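Local atomic coordinates of putative pyrazinamidase/nicotinamidase (Streptococcus mutans, PDB entry 3S2S), a protein that probably hydrolyses nicotinamide and pyrazinamide to the corresponding acids, as a zinc-binding member of the isochorismatase family of hydrolases. Residues R155-V160 with L181-E186. Residues are numbered along the deposited sequence; the frame is centred on the assembly and turned at random.
Sequences RRVDTV and LGYQIE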
ATOM      1  N   ARG A 155       6.777  13.400   9.405  1.00 17.25           N
ATOM      2  CA  ARG A 155       8.009  14.098   9.800  1.00 17.22           C
ATOM      3  C   ARG A 155       8.903  14.488   8.617  1.00 22.61           C
ATOM      4  O   ARG A 155      10.005  15.029   8.801  1.00 23.54           O
ATOM      5  CB  ARG A 155       8.778  13.240  10.813  1.00 19.14           C
ATOM      6  CG  ARG A 155       8.041  13.154  12.148  1.00 18.50           C
ATOM      7  CD  ARG A 155       8.285  11.861  12.956  1.00 17.39           C
ATOM      8  NE  ARG A 155       7.494  11.972  14.178  1.00 19.91           N
ATOM      9  CZ  ARG A 155       6.187  11.714  14.247  1.00 19.57           C
ATOM     10  NH1 ARG A 155       5.533  11.254  13.177  1.00 19.00           N
ATOM     11  NH2 ARG A 155       5.529  11.918  15.389  1.00 20.25           N
ATOM     12  N   ARG A 156       8.415  14.224   7.416  1.00 18.50           N
ATOM     13  CA  ARG A 156       9.156  14.463   6.185  1.00 23.14           C
ATOM     14  C   ARG A 156      10.527  13.805   6.206  1.00 25.81           C
ATOM     15  O   ARG A 156      11.501  14.351   5.697  1.00 22.73           O
ATOM     16  CB  ARG A 156       9.270  15.969   5.901  1.00 30.23           C
ATOM     17  CG  ARG A 156       7.913  16.667   5.806  1.00 35.66           C
ATOM     18  CD  ARG A 156       7.139  16.236   4.577  1.00 42.16           C
ATOM     19  N   VAL A 157      10.591  12.606   6.777  1.00 21.35           N
ATOM     20  CA  VAL A 157      11.847  11.857   6.787  1.00 18.82           C
ATOM     21  C   VAL A 157      12.183  11.396   5.377  1.00 19.16           C
ATOM     22  O   VAL A 157      11.333  10.831   4.692  1.00 23.54           O
ATOM     23  CB  VAL A 157      11.744  10.657   7.747  1.00 19.27           C
ATOM     24  CG1 VAL A 157      12.915   9.676   7.546  1.00 18.61           C
ATOM     25  CG2 VAL A 157      11.682  11.160   9.175  1.00 22.46           C
ATOM     26  N   ASP A 158      13.421  11.617   4.933  1.00 20.22           N
ATOM     27  CA  ASP A 158      13.781  11.122   3.616  1.00 22.99           C
ATOM     28  C   ASP A 158      14.780   9.975   3.645  1.00 19.72           C
ATOM     29  O   ASP A 158      14.975   9.319   2.631  1.00 21.83           O
ATOM     30  CB  ASP A 158      14.272  12.245   2.700  1.00 31.67           C
ATOM     31  CG  ASP A 158      15.680  12.653   2.981  1.00 46.45           C
ATOM     32  OD1 ASP A 158      16.172  12.384   4.095  1.00 48.47           O
ATOM     33  OD2 ASP A 158      16.301  13.253   2.075  1.00 57.31           O
ATOM     34  N   THR A 159      15.377   9.725   4.811  1.00 20.33           N
ATOM     35  CA  THR A 159      16.405   8.697   4.938  1.00 19.12           C
ATOM     36  C   THR A 159      16.135   7.823   6.151  1.00 18.45           C
ATOM     37  O   THR A 159      15.907   8.349   7.247  1.00 19.78           O
ATOM     38  CB  THR A 159      17.779   9.356   5.147  1.00 23.04           C
ATOM     39  OG1 THR A 159      18.046  10.203   4.027  1.00 23.80           O
ATOM     40  CG2 THR A 159      18.898   8.302   5.273  1.00 23.72           C
ATOM     41  N   VAL A 160      16.153   6.505   5.957  1.00 17.61           N
ATOM     42  CA  VAL A 160      16.135   5.587   7.093  1.00 15.86           C
ATOM     43  C   VAL A 160      17.510   4.964   7.295  1.00 16.17           C
ATOM     44  O   VAL A 160      18.179   4.619   6.324  1.00 18.86           O
ATOM     45  CB  VAL A 160      15.063   4.484   6.978  1.00 14.75           C
ATOM     46  CG1 VAL A 160      13.637   5.131   7.014  1.00 17.98           C
ATOM     47  CG2 VAL A 160      15.217   3.665   5.673  1.00 19.48           C
ATOM     48  N   LEU A 181       9.245   2.368  -1.292  1.00 15.92           N
ATOM     49  CA  LEU A 181       8.562   3.567  -0.780  1.00 16.25           C
ATOM     50  C   LEU A 181       9.380   4.846  -0.954  1.00 20.66           C
ATOM     51  O   LEU A 181       9.001   5.908  -0.451  1.00 21.74           O
ATOM     52  CB  LEU A 181       8.232   3.421   0.710  1.00 17.01           C
ATOM     53  CG  LEU A 181       7.137   2.418   1.033  1.00 16.66           C
ATOM     54  CD1 LEU A 181       7.184   2.041   2.516  1.00 18.13           C
ATOM     55  CD2 LEU A 181       5.782   3.015   0.655  1.00 18.73           C
ATOM     56  N   GLY A 182      10.500   4.750  -1.659  1.00 15.84           N
ATOM     57  CA  GLY A 182      11.240   5.943  -2.035  1.00 19.06           C
ATOM     58  C   GLY A 182      12.147   6.571  -0.991  1.00 20.38           C
ATOM     59  O   GLY A 182      12.582   7.716  -1.178  1.00 20.75           O
ATOM     60  N   TYR A 183      12.463   5.838   0.076  1.00 16.80           N
ATOM     61  CA  TYR A 183      13.425   6.304   1.078  1.00 15.93           C
ATOM     62  C   TYR A 183      14.866   6.136   0.632  1.00 16.75           C
ATOM     63  O   TYR A 183      15.204   5.148  -0.006  1.00 18.97           O
ATOM     64  CB  TYR A 183      13.237   5.573   2.433  1.00 15.47           C
ATOM     65  CG  TYR A 183      11.944   5.978   3.095  1.00 16.60           C
ATOM     66  CD1 TYR A 183      11.871   7.148   3.840  1.00 18.04           C
ATOM     67  CD2 TYR A 183      10.800   5.200   2.954  1.00 17.18           C
ATOM     68  CE1 TYR A 183      10.664   7.547   4.424  1.00 21.48           C
ATOM     69  CE2 TYR A 183       9.581   5.583   3.532  1.00 16.10           C
ATOM     70  CZ  TYR A 183       9.531   6.763   4.258  1.00 17.44           C
ATOM     71  OH  TYR A 183       8.335   7.170   4.813  1.00 17.20           O
ATOM     72  N   GLN A 184      15.712   7.094   0.994  1.00 17.56           N
ATOM     73  CA  GLN A 184      17.159   6.839   1.002  1.00 17.62           C
ATOM     74  C   GLN A 184      17.443   5.903   2.164  1.00 19.58           C
ATOM     75  O   GLN A 184      16.782   5.971   3.199  1.00 20.28           O
ATOM     76  CB  GLN A 184      17.956   8.133   1.181  1.00 23.01           C
ATOM     77  CG  GLN A 184      17.642   9.178   0.143  1.00 30.44           C
ATOM     78  CD  GLN A 184      17.806   8.653  -1.251  1.00 43.47           C
ATOM     79  OE1 GLN A 184      18.850   8.087  -1.599  1.00 46.90           O
ATOM     80  NE2 GLN A 184      16.771   8.828  -2.069  1.00 43.72           N
ATOM     81  N   ILE A 185      18.422   5.028   1.991  1.00 16.84           N
ATOM     82  CA  ILE A 185      18.697   3.983   2.982  1.00 18.79           C
ATOM     83  C   ILE A 185      20.160   3.993   3.366  1.00 20.47           C
ATOM     84  O   ILE A 185      21.040   4.046   2.494  1.00 19.32           O
ATOM     85  CB  ILE A 185      18.385   2.588   2.412  1.00 18.09           C
ATOM     86  CG1 ILE A 185      16.945   2.538   1.903  1.00 19.03           C
ATOM     87  CG2 ILE A 185      18.663   1.504   3.449  1.00 20.28           C
ATOM     88  CD1 ILE A 185      16.657   1.300   1.045  1.00 21.35           C
ATOM     89  N   GLU A 186      20.417   3.990   4.670  1.00 16.36           N
ATOM     90  CA  GLU A 186      21.757   3.758   5.191  1.00 18.10           C
ATOM     91  C   GLU A 186      21.683   2.487   6.017  1.00 23.67           C
ATOM     92  O   GLU A 186      20.662   2.209   6.653  1.00 22.82           O
ATOM     93  CB  GLU A 186      22.212   4.940   6.049  1.00 21.71           C
ATOM     94  CG  GLU A 186      22.255   6.242   5.274  1.00 23.84           C
ATOM     95  CD  GLU A 186      22.759   7.430   6.091  1.00 32.00           C
ATOM     96  OE1 GLU A 186      22.567   7.439   7.319  1.00 31.65           O
ATOM     97  OE2 GLU A 186      23.367   8.357   5.499  1.00 38.54           O
TER
HETATM   98  O   HOH W   1       8.663  10.085   4.352  1.00 27.71           O
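The carbonyl oxygen of Gln-184 is gripped from strand 159-165 twice: the N-H of Val-160 bonds to it at 2.9 Å from N to O, and the CA-H of Thr-159 adds a weaker contact. On either side of it along the ladder, Gln-184 N donates to Asp-158 O and Glu-186 N to Val-160 O, the latter with an N-H...O angle of 172°. Thr-159 pairs with Gln-184 and Val-160 with Ile-185, both in parallel register.

On the Thr-159 face, OG1 lies 3.5 Å from Gln-184 CB while also donating to Asp-158 OD1, which it meets from above the carboxylate plane. The methyl CG2, anti to the backbone N (OG1 at chi1 -59°), rests between Gln-184 O (3.8 Å) and Glu-186 CG (3.9 Å). The Glu-186 chain runs on extended beyond CG to a salt bridge with Lys-37 of the neighbouring strand 37-42.

Tyr-183 lays its ring back along the residues that lead into strand 159-165. The ring edge faces Val-157 O, 3.4 Å from CE1, and a water donates to both that oxygen and Tyr-183 OH, which also bonds to Asp-149. Val-160 CG1 approaches the same ring at CD1, 4.2 Å off, and the other methyl of Val-160, CG2, packs on Ile-185 CG1. Arg-153 of a second subunit adds a cation-pi contact to the tyrosine.

Just before Tyr-183, Gly-182 closes helix 167-180 with a Schellman motif and turns the chain into its strand. The arrangement is the start of two adjacent parallel strands joined by a beta-alpha-beta crossover, as in the central sheet of the isochorismatase fold.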